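Local coordinates for protein eukaryotic translation initiation factor 4 gamma 2 (Homo sapiens, PDB 4IUL) that probably acts as an eIF4G-related scaffold in translation initiation, its HEAT-repeat MIF4G domain interacting with the RNA helicase eIF4A, at residues Asn122-Val127 against Ile150-Asn155; Leu111-Leu116 against Leu167-Ile172; Arg83-Ala88 against Thr107-Leu112. One frame throughout, in Å; residues are numbered along the deposited sequence.

Contact 1 (Asn122-Val127 against Ile150-Asn155)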
loop_
_atom_site.group_PDB
_atom_site.type_symbol
_atom_site.label_atom_id
_atom_site.label_comp_id
_atom_site.label_asym_id
_atom_site.label_seq_id
_atom_site.Cartn_x
_atom_site.Cartn_y
_atom_site.Cartn_z
ATOM N N ASN A 122 -2.499 -12.647 0.248
ATOM C CA ASN A 122 -3.787 -13.098 0.772
ATOM C C ASN A 122 -4.975 -12.388 0.130
ATOM O O ASN A 122 -6.003 -13.011 -0.137
ATOM C CB ASN A 122 -3.844 -12.915 2.292
ATOM C CG ASN A 122 -2.720 -13.651 3.009
ATOM O OD1 ASN A 122 -2.517 -14.851 2.809
ATOM N ND2 ASN A 122 -1.982 -12.932 3.847
ATOM N N ARG A 123 -4.837 -11.090 -0.119
ATOM C CA ARG A 123 -5.916 -10.321 -0.729
ATOM C C ARG A 123 -6.106 -10.708 -2.197
ATOM O O ARG A 123 -7.203 -10.562 -2.750
ATOM C CB ARG A 123 -5.637 -8.824 -0.596
ATOM C CG ARG A 123 -5.561 -8.355 0.862
ATOM C CD ARG A 123 -6.902 -8.496 1.575
ATOM N NE ARG A 123 -6.798 -8.183 2.997
ATOM C CZ ARG A 123 -7.829 -8.120 3.837
ATOM N NH1 ARG A 123 -9.063 -8.346 3.399
ATOM N NH2 ARG A 123 -7.627 -7.842 5.121
ATOM N N THR A 124 -5.036 -11.205 -2.817
ATOM C CA THR A 124 -5.085 -11.642 -4.204
ATOM C C THR A 124 -5.840 -12.967 -4.281
ATOM O O THR A 124 -6.659 -13.174 -5.177
ATOM C CB THR A 124 -3.677 -11.861 -4.783
ATOM O OG1 THR A 124 -2.975 -10.613 -4.832
ATOM C CG2 THR A 124 -3.771 -12.439 -6.188
ATOM N N ARG A 125 -5.557 -13.857 -3.335
ATOM C CA ARG A 125 -6.214 -15.160 -3.282
ATOM C C ARG A 125 -7.711 -15.042 -3.012
ATOM O O ARG A 125 -8.501 -15.874 -3.466
ATOM C CB ARG A 125 -5.567 -16.037 -2.208
ATOM C CG ARG A 125 -4.320 -16.771 -2.677
ATOM C CD ARG A 125 -3.937 -17.893 -1.711
ATOM N NE ARG A 125 -3.436 -17.378 -0.440
ATOM C CZ ARG A 125 -2.214 -16.881 -0.266
ATOM N NH1 ARG A 125 -1.369 -16.839 -1.286
ATOM N NH2 ARG A 125 -1.845 -16.416 0.924
ATOM N N ASN A 126 -8.098 -14.008 -2.271
ATOM C CA ASN A 126 -9.501 -13.787 -1.949
ATOM C C ASN A 126 -10.318 -13.373 -3.173
ATOM O O ASN A 126 -11.518 -13.642 -3.241
ATOM C CB ASN A 126 -9.628 -12.720 -0.854
ATOM C CG ASN A 126 -9.170 -13.225 0.508
ATOM O OD1 ASN A 126 -8.485 -14.247 0.606
ATOM N ND2 ASN A 126 -9.541 -12.504 1.565
ATOM N N VAL A 127 -9.668 -12.716 -4.132
ATOM C CA VAL A 127 -10.333 -12.267 -5.353
ATOM C C VAL A 127 -10.523 -13.408 -6.350
ATOM O O VAL A 127 -11.575 -13.523 -6.976
ATOM C CB VAL A 127 -9.535 -11.126 -6.040
ATOM C CG1 VAL A 127 -10.004 -10.935 -7.482
ATOM C CG2 VAL A 127 -9.715 -9.833 -5.261
ATOM N N ILE A 150 -12.877 -4.748 -3.406
ATOM C CA ILE A 150 -12.711 -3.448 -2.765
ATOM C C ILE A 150 -11.554 -3.462 -1.755
ATOM O O ILE A 150 -10.913 -2.437 -1.525
ATOM C CB ILE A 150 -14.004 -3.013 -2.044
ATOM C CG1 ILE A 150 -15.150 -2.903 -3.051
ATOM C CG2 ILE A 150 -13.797 -1.674 -1.365
ATOM C CD1 ILE A 150 -16.495 -2.549 -2.423
ATOM N N LYS A 151 -11.287 -4.617 -1.151
ATOM C CA LYS A 151 -10.190 -4.731 -0.195
ATOM C C LYS A 151 -8.850 -4.648 -0.922
ATOM O O LYS A 151 -7.909 -4.027 -0.434
ATOM C CB LYS A 151 -10.264 -6.058 0.571
ATOM C CG LYS A 151 -11.393 -6.141 1.599
ATOM C CD LYS A 151 -11.302 -5.009 2.616
ATOM C CE LYS A 151 -12.370 -5.129 3.693
ATOM N NZ LYS A 151 -13.749 -5.134 3.139
ATOM N N MET A 152 -8.782 -5.275 -2.093
ATOM C CA MET A 152 -7.572 -5.291 -2.904
ATOM C C MET A 152 -7.164 -3.879 -3.313
ATOM O O MET A 152 -5.976 -3.547 -3.315
ATOM C CB MET A 152 -7.792 -6.144 -4.156
ATOM C CG MET A 152 -6.553 -6.346 -5.018
ATOM S SD MET A 152 -5.311 -7.419 -4.240
ATOM C CE MET A 152 -4.255 -6.198 -3.424
ATOM N N LEU A 153 -8.140 -3.045 -3.662
ATOM C CA LEU A 153 -7.830 -1.676 -4.063
ATOM C C LEU A 153 -7.317 -0.880 -2.871
ATOM O O LEU A 153 -6.394 -0.073 -3.002
ATOM C CB LEU A 153 -9.061 -0.997 -4.673
ATOM C CG LEU A 153 -9.580 -1.708 -5.927
ATOM C CD1 LEU A 153 -10.696 -0.890 -6.586
ATOM C CD2 LEU A 153 -8.428 -1.901 -6.894
ATOM N N GLY A 154 -7.922 -1.104 -1.711
ATOM C CA GLY A 154 -7.479 -0.416 -0.517
ATOM C C GLY A 154 -6.048 -0.828 -0.210
ATOM O O GLY A 154 -5.232 -0.002 0.205
ATOM N N ASN A 155 -5.736 -2.106 -0.429
ATOM C CA ASN A 155 -4.391 -2.615 -0.174
ATOM C C ASN A 155 -3.384 -1.928 -1.092
ATOM O O ASN A 155 -2.320 -1.491 -0.646
ATOM C CB ASN A 155 -4.331 -4.132 -0.398
ATOM C CG ASN A 155 -3.114 -4.772 0.259
ATOM O OD1 ASN A 155 -2.300 -4.089 0.877
ATOM N ND2 ASN A 155 -2.989 -6.091 0.131
#
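R123 meets three side chains of the segment 150-155 at successive points along its own length, and so gives the larger part of its segment's share of the contact. Its CB lies 3.9 Å from SD of M152. Its CG comes 3.5 Å from ND2 of N155. The guanidinium reaches the aliphatic part of K151, where R123 NH1 lies 3.7 Å from K151 CG. The bend at chi2 is what divides these partners: it turns the chain after CG, sending the guanidinium along the neighbouring helix to K151 while CB and CG stay with M152 and N155. The planes of the guanidinium and of the N155 amide stand 76° apart, ruling out a stack between them. M152 in turn has its CG anti to the backbone N (chi1 -174°) and folds back at chi2, which brings SD in beside R123 CB and, at 4.0 Å, near OG1 of T124. That hydroxyl is bonded to the backbone O of F120, one turn earlier, and touches the sulfur simply by packing. The two segments belong to helix 107-127 and helix 141-163, which run nearly antiparallel at 155° with axes 9.3 Å apart, a packing consistent with the HEAT-repeat architecture of this MIF4G domain. V127 adds a looser apolar touch, its CG2 facing CB of M152. K151 starts toward R123, but bends at chi2 and chi4 carry its ammonium off, so that NZ ends 5.7 Å from R123 NH1; the separation probably moderates the repulsion between two like charges, and R123 NH2 also has a long, weak ion pair with E119. N155 is buried and also packs on L116 and E119, and both it and R123 touch L68 of helix 53-69.

Contact 2 (Leu111-Leu116 against Leu167-Ile172)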
loop_
_atom_site.group_PDB
_atom_site.type_symbol
_atom_site.label_atom_id
_atom_site.label_comp_id
_atom_site.label_asym_id
_atom_site.label_seq_id
_atom_site.Cartn_x
_atom_site.Cartn_y
_atom_site.Cartn_z
ATOM N N LEU A 111 10.529 -5.880 8.837
ATOM C CA LEU A 111 9.263 -6.566 9.087
ATOM C C LEU A 111 8.072 -5.899 8.386
ATOM O O LEU A 111 7.085 -6.566 8.064
ATOM C CB LEU A 111 9.003 -6.667 10.597
ATOM C CG LEU A 111 9.998 -7.503 11.426
ATOM C CD1 LEU A 111 9.690 -7.334 12.916
ATOM C CD2 LEU A 111 9.927 -8.990 11.033
ATOM N N LEU A 112 8.162 -4.592 8.136
ATOM C CA LEU A 112 7.069 -3.887 7.462
ATOM C C LEU A 112 6.980 -4.400 6.013
ATOM O O LEU A 112 5.907 -4.773 5.527
ATOM C CB LEU A 112 7.318 -2.367 7.451
ATOM C CG LEU A 112 6.106 -1.422 7.475
ATOM C CD1 LEU A 112 6.487 -0.073 6.872
ATOM C CD2 LEU A 112 4.955 -2.019 6.703
ATOM N N ILE A 113 8.121 -4.406 5.330
ATOM C CA ILE A 113 8.179 -4.868 3.945
ATOM C C ILE A 113 7.609 -6.279 3.862
ATOM O O ILE A 113 6.791 -6.584 2.994
ATOM C CB ILE A 113 9.641 -4.863 3.419
ATOM C CG1 ILE A 113 10.068 -3.425 3.114
ATOM C CG2 ILE A 113 9.766 -5.762 2.182
ATOM C CD1 ILE A 113 11.556 -3.248 2.915
ATOM N N SER A 114 8.048 -7.128 4.787
ATOM C CA SER A 114 7.608 -8.514 4.849
ATOM C C SER A 114 6.093 -8.643 5.011
ATOM O O SER A 114 5.466 -9.450 4.334
ATOM C CB SER A 114 8.313 -9.225 6.002
ATOM O OG SER A 114 7.737 -10.492 6.238
ATOM N N LYS A 115 5.515 -7.853 5.915
ATOM C CA LYS A 115 4.078 -7.892 6.165
ATOM C C LYS A 115 3.233 -7.494 4.952
ATOM O O LYS A 115 2.239 -8.149 4.648
ATOM C CB LYS A 115 3.707 -6.992 7.348
ATOM C CG LYS A 115 2.197 -6.878 7.596
ATOM C CD LYS A 115 1.669 -7.928 8.583
ATOM C CE LYS A 115 1.708 -9.345 8.045
ATOM N NZ LYS A 115 1.133 -10.323 9.022
ATOM N N LEU A 116 3.602 -6.419 4.263
ATOM C CA LEU A 116 2.817 -6.024 3.102
ATOM C C LEU A 116 2.876 -7.049 1.982
ATOM O O LEU A 116 1.912 -7.222 1.247
ATOM C CB LEU A 116 3.228 -4.641 2.618
ATOM C CG LEU A 116 2.311 -3.696 3.396
ATOM C CD1 LEU A 116 3.113 -2.619 4.065
ATOM C CD2 LEU A 116 1.254 -3.143 2.472
ATOM N N LEU A 167 9.280 3.272 1.904
ATOM C CA LEU A 167 9.062 2.235 2.916
ATOM C C LEU A 167 8.872 0.823 2.331
ATOM O O LEU A 167 8.920 -0.161 3.068
ATOM C CB LEU A 167 7.882 2.628 3.819
ATOM C CG LEU A 167 8.212 3.842 4.711
ATOM C CD1 LEU A 167 6.997 4.280 5.539
ATOM C CD2 LEU A 167 9.383 3.478 5.624
ATOM N N ILE A 168 8.634 0.727 1.021
ATOM C CA ILE A 168 8.527 -0.562 0.333
ATOM C C ILE A 168 9.261 -0.395 -1.001
ATOM O O ILE A 168 9.524 0.733 -1.419
ATOM C CB ILE A 168 7.053 -1.034 0.100
ATOM C CG1 ILE A 168 6.208 0.079 -0.522
ATOM C CG2 ILE A 168 6.458 -1.564 1.408
ATOM C CD1 ILE A 168 6.318 0.144 -2.033
ATOM N N HIS A 169 9.591 -1.504 -1.661
ATOM C CA HIS A 169 10.353 -1.472 -2.913
ATOM C C HIS A 169 9.616 -1.573 -4.268
ATOM O O HIS A 169 8.392 -1.762 -4.331
ATOM C CB HIS A 169 11.435 -2.552 -2.838
ATOM C CG HIS A 169 12.371 -2.381 -1.679
ATOM N ND1 HIS A 169 13.077 -3.430 -1.129
ATOM C CD2 HIS A 169 12.711 -1.282 -0.963
ATOM C CE1 HIS A 169 13.809 -2.986 -0.121
ATOM N NE2 HIS A 169 13.605 -1.685 0.000
ATOM N N GLU A 170 10.402 -1.462 -5.342
ATOM C CA GLU A 170 9.920 -1.498 -6.729
ATOM C C GLU A 170 9.159 -2.746 -7.150
ATOM O O GLU A 170 8.166 -2.673 -7.879
ATOM C CB GLU A 170 11.084 -1.327 -7.712
ATOM C CG GLU A 170 11.765 0.023 -7.698
ATOM C CD GLU A 170 12.531 0.290 -9.000
ATOM O OE1 GLU A 170 13.302 -0.590 -9.438
ATOM O OE2 GLU A 170 12.360 1.382 -9.586
ATOM N N SER A 171 9.640 -3.895 -6.707
ATOM C CA SER A 171 9.023 -5.150 -7.074
ATOM C C SER A 171 7.519 -5.246 -6.807
ATOM O O SER A 171 6.751 -5.596 -7.706
ATOM C CB SER A 171 9.747 -6.298 -6.374
ATOM O OG SER A 171 9.271 -7.533 -6.861
ATOM N N ILE A 172 7.095 -4.934 -5.588
ATOM C CA ILE A 172 5.673 -5.032 -5.251
ATOM C C ILE A 172 4.837 -3.976 -5.962
ATOM O O ILE A 172 3.659 -4.204 -6.256
ATOM C CB ILE A 172 5.430 -4.950 -3.713
ATOM C CG1 ILE A 172 4.039 -5.507 -3.381
ATOM C CG2 ILE A 172 5.530 -3.537 -3.238
ATOM C CD1 ILE A 172 3.753 -5.647 -1.899
#
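I113, in the middle of a helical turn, faces I168 with their CA atoms 5.6 Å apart, so that regular helix on one side meets, on the other, an irregular backbone that turns helical just after H169, the N-cap residue of helix 170-181. I113 spans the surface step by step. Its CG1 sits 3.5 Å from the backbone O of L167, and its terminal CD1 lies over one face of the H169 imidazole, 4.1 Å from the ring centroid and 27° off the normal, a CH-pi contact. An extended chain (chi2 166°) lets the methyl get this far, crossing the histidine at about a right angle; CE1 of H169 is the ring atom it comes closest to, at 3.8 Å. Deeper in, aliphatic groups dominate. CG2 of I168 is met by two residues one turn apart, I113 through CG1 and L116 through CD1, each at 4.4 Å, while L112 CD1 packs on CB of L167. I172 holds its CG1 anti to the backbone N (chi1 -162°), and the chain continues extended from there, bringing CD1 to 4.0 Å from the backbone O of L116. H169 lies at the exposed border, whereas L112, L116, L167, I168 and I172 are buried. Several helices converge here: L116, L167 and I168 all pack on L162 of helix 141-163, L112 and L167 share C81 of helix 74-87, and I172 reaches Q117 farther along helix 107-127, so that the turn entering helix 170-181 is set among three preceding helices of the HEAT-repeat array.

Contact 3 (Arg83-Ala88 against Thr107-Leu112). With SO4 (sulfate ion), chain D.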
loop_
_atom_site.group_PDB
_atom_site.type_symbol
_atom_site.label_atom_id
_atom_site.label_comp_id
_atom_site.label_asym_id
_atom_site.label_seq_id
_atom_site.Cartn_x
_atom_site.Cartn_y
_atom_site.Cartn_z
ATOM N N ARG A 83 7.588 7.549 10.889
ATOM C CA ARG A 83 8.097 7.965 12.195
ATOM C C ARG A 83 8.693 6.784 12.961
ATOM O O ARG A 83 9.785 6.882 13.527
ATOM C CB ARG A 83 6.968 8.593 13.021
ATOM C CG ARG A 83 6.195 9.686 12.290
ATOM C CD ARG A 83 6.974 11.001 12.179
ATOM N NE ARG A 83 6.962 11.740 13.441
ATOM C CZ ARG A 83 7.807 11.527 14.445
ATOM N NH1 ARG A 83 8.751 10.597 14.339
ATOM N NH2 ARG A 83 7.689 12.223 15.571
ATOM N N LEU A 84 7.970 5.665 12.978
ATOM C CA LEU A 84 8.438 4.469 13.675
ATOM C C LEU A 84 9.706 3.908 13.030
ATOM O O LEU A 84 10.621 3.460 13.724
ATOM C CB LEU A 84 7.340 3.395 13.689
ATOM C CG LEU A 84 6.112 3.748 14.539
ATOM C CD1 LEU A 84 5.019 2.701 14.367
ATOM C CD2 LEU A 84 6.531 3.838 15.993
ATOM N N ALA A 85 9.759 3.940 11.701
ATOM C CA ALA A 85 10.924 3.435 10.986
ATOM C C ALA A 85 12.182 4.208 11.349
ATOM O O ALA A 85 13.275 3.638 11.437
ATOM C CB ALA A 85 10.690 3.510 9.479
ATOM N N GLU A 86 12.026 5.508 11.564
ATOM C CA GLU A 86 13.165 6.352 11.881
ATOM C C GLU A 86 13.553 6.348 13.353
ATOM O O GLU A 86 14.736 6.433 13.672
ATOM C CB GLU A 86 12.903 7.797 11.423
ATOM C CG GLU A 86 12.557 7.926 9.936
ATOM C CD GLU A 86 12.458 9.372 9.452
ATOM O OE1 GLU A 86 11.824 10.201 10.142
ATOM O OE2 GLU A 86 13.003 9.678 8.368
ATOM N N ASP A 87 12.577 6.226 14.247
ATOM C CA ASP A 87 12.877 6.262 15.680
ATOM C C ASP A 87 13.034 4.926 16.417
ATOM O O ASP A 87 13.748 4.855 17.413
ATOM C CB ASP A 87 11.843 7.138 16.402
ATOM C CG ASP A 87 11.786 8.560 15.842
ATOM O OD1 ASP A 87 12.775 8.983 15.201
ATOM O OD2 ASP A 87 10.766 9.257 16.049
ATOM N N ALA A 88 12.382 3.872 15.941
ATOM C CA ALA A 88 12.485 2.576 16.605
ATOM C C ALA A 88 13.906 2.009 16.567
ATOM O O ALA A 88 14.551 2.009 15.525
ATOM C CB ALA A 88 11.523 1.585 15.968
ATOM N N THR A 107 15.123 -3.364 12.037
ATOM C CA THR A 107 14.133 -4.382 12.341
ATOM C C THR A 107 12.763 -3.932 11.839
ATOM O O THR A 107 12.117 -4.643 11.063
ATOM C CB THR A 107 14.071 -4.628 13.874
ATOM O OG1 THR A 107 15.363 -5.041 14.337
ATOM C CG2 THR A 107 13.055 -5.712 14.214
ATOM N N PHE A 108 12.331 -2.748 12.270
ATOM C CA PHE A 108 11.037 -2.238 11.857
ATOM C C PHE A 108 10.884 -2.255 10.340
ATOM O O PHE A 108 9.936 -2.844 9.817
ATOM C CB PHE A 108 10.803 -0.811 12.349
ATOM C CG PHE A 108 9.410 -0.310 12.070
ATOM C CD1 PHE A 108 8.346 -0.685 12.886
ATOM C CD2 PHE A 108 9.143 0.453 10.937
ATOM C CE1 PHE A 108 7.030 -0.311 12.574
ATOM C CE2 PHE A 108 7.831 0.829 10.614
ATOM C CZ PHE A 108 6.773 0.446 11.433
ATOM N N ARG A 109 11.825 -1.622 9.642
ATOM C CA ARG A 109 11.780 -1.547 8.182
ATOM C C ARG A 109 11.664 -2.903 7.509
ATOM O O ARG A 109 10.890 -3.062 6.571
ATOM C CB ARG A 109 13.011 -0.807 7.633
ATOM C CG ARG A 109 13.009 0.709 7.884
ATOM C CD ARG A 109 14.259 1.356 7.307
ATOM N NE ARG A 109 14.372 2.778 7.619
ATOM C CZ ARG A 109 13.691 3.743 7.006
ATOM N NH1 ARG A 109 12.839 3.448 6.037
ATOM N NH2 ARG A 109 13.870 5.009 7.361
ATOM N N ARG A 110 12.435 -3.868 7.996
ATOM C CA ARG A 110 12.441 -5.225 7.460
ATOM C C ARG A 110 11.110 -5.964 7.649
ATOM O O ARG A 110 10.615 -6.603 6.729
ATOM C CB ARG A 110 13.576 -6.023 8.118
ATOM C CG ARG A 110 13.490 -7.536 7.947
ATOM C CD ARG A 110 14.715 -8.236 8.533
ATOM N NE ARG A 110 14.738 -8.270 9.997
ATOM C CZ ARG A 110 13.994 -9.086 10.740
ATOM N NH1 ARG A 110 14.084 -9.052 12.067
ATOM N NH2 ARG A 110 13.159 -9.940 10.159
ATOM N N LEU A 111 10.529 -5.880 8.837
ATOM C CA LEU A 111 9.263 -6.566 9.087
ATOM C C LEU A 111 8.072 -5.899 8.386
ATOM O O LEU A 111 7.085 -6.566 8.064
ATOM C CB LEU A 111 9.003 -6.667 10.597
ATOM C CG LEU A 111 9.998 -7.503 11.426
ATOM C CD1 LEU A 111 9.690 -7.334 12.916
ATOM C CD2 LEU A 111 9.927 -8.990 11.033
ATOM N N LEU A 112 8.162 -4.592 8.136
ATOM C CA LEU A 112 7.069 -3.887 7.462
ATOM C C LEU A 112 6.980 -4.400 6.013
ATOM O O LEU A 112 5.907 -4.773 5.527
ATOM C CB LEU A 112 7.318 -2.367 7.451
ATOM C CG LEU A 112 6.106 -1.422 7.475
ATOM C CD1 LEU A 112 6.487 -0.073 6.872
ATOM C CD2 LEU A 112 4.955 -2.019 6.703
HETATM S S SO4 D . 12.276 -12.737 12.962
HETATM O O1 SO4 D . 12.658 -13.963 12.238
HETATM O O2 SO4 D . 13.406 -11.791 12.961
HETATM O O3 SO4 D . 11.117 -12.123 12.294
HETATM O O4 SO4 D . 11.925 -13.076 14.353
#
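F108 drives its ring against L84 and A85, the main apolar junction between helix 74-87 and the start of helix 107-127. Outward from the backbone, its CB packs first on the methyl of A88, at 4.4 Å. With CG anti to the backbone N (chi1 -174°), the ring leans toward the opposing helix; CG approaches the CA of A85, and CD2 comes 3.5 Å from that CA and 3.7 Å from A85 CB. CE2 lies near the backbone N of A85, and CE1 and CZ, at the far end, meet CB and CD1 of L84, whose CB stands over one face of the ring, 3.9 Å from the centroid and 18° off the normal, in a CH-pi contact. Beyond the segments, F108 also touches I60 of helix 53-69. With alanine in place of F108, L84 and A85 would probably lose the ring they pack on, and a gap would be likely to open between the helices, which run at 139° to one another with axes 8.7 Å apart. R109, next along, extends its chain over A85, whose CB is 3.9 Å above the guanidinium plane, over its centre. NE is bonded to Q104, a restraint on the lie of the group. R110 points elsewhere: its NH1 forms a salt bridge with D92 and a hydrogen bond of 3.0 Å to O2 of a sulfate, probably from the crystallisation liquor, which K53 and K57 also bind. E86 touches R109 NH2 only through CG, and its OE2 remains 4.9 Å from that nitrogen, where opposite charges may still attract weakly. The junction thus rests on the F108 ring and on leucine and alanine carbons, while R109 joins through its guanidinium face and R110 turns its charge to D92 and the sulfate.

From the N terminus, contact 3 closes first, joining the end of helix 74-87 to the start of helix 107-127 across a non-helical connection. Helix 107-127 then serves all three contacts. Contact 2 opens on its next turn, sharing L111 and L112 with contact 3, and closes only at the entry to helix 170-181. Within that long span, contact 1 opens at the far end of helix 107-127 and closes on helix 141-163; it follows contact 3 in series. Contacts 2 and 3 touch where L167 packs on A85 and R109, contacts 1 and 2 where N155 meets L116. One helix thereby ties its predecessor and two successors into the array.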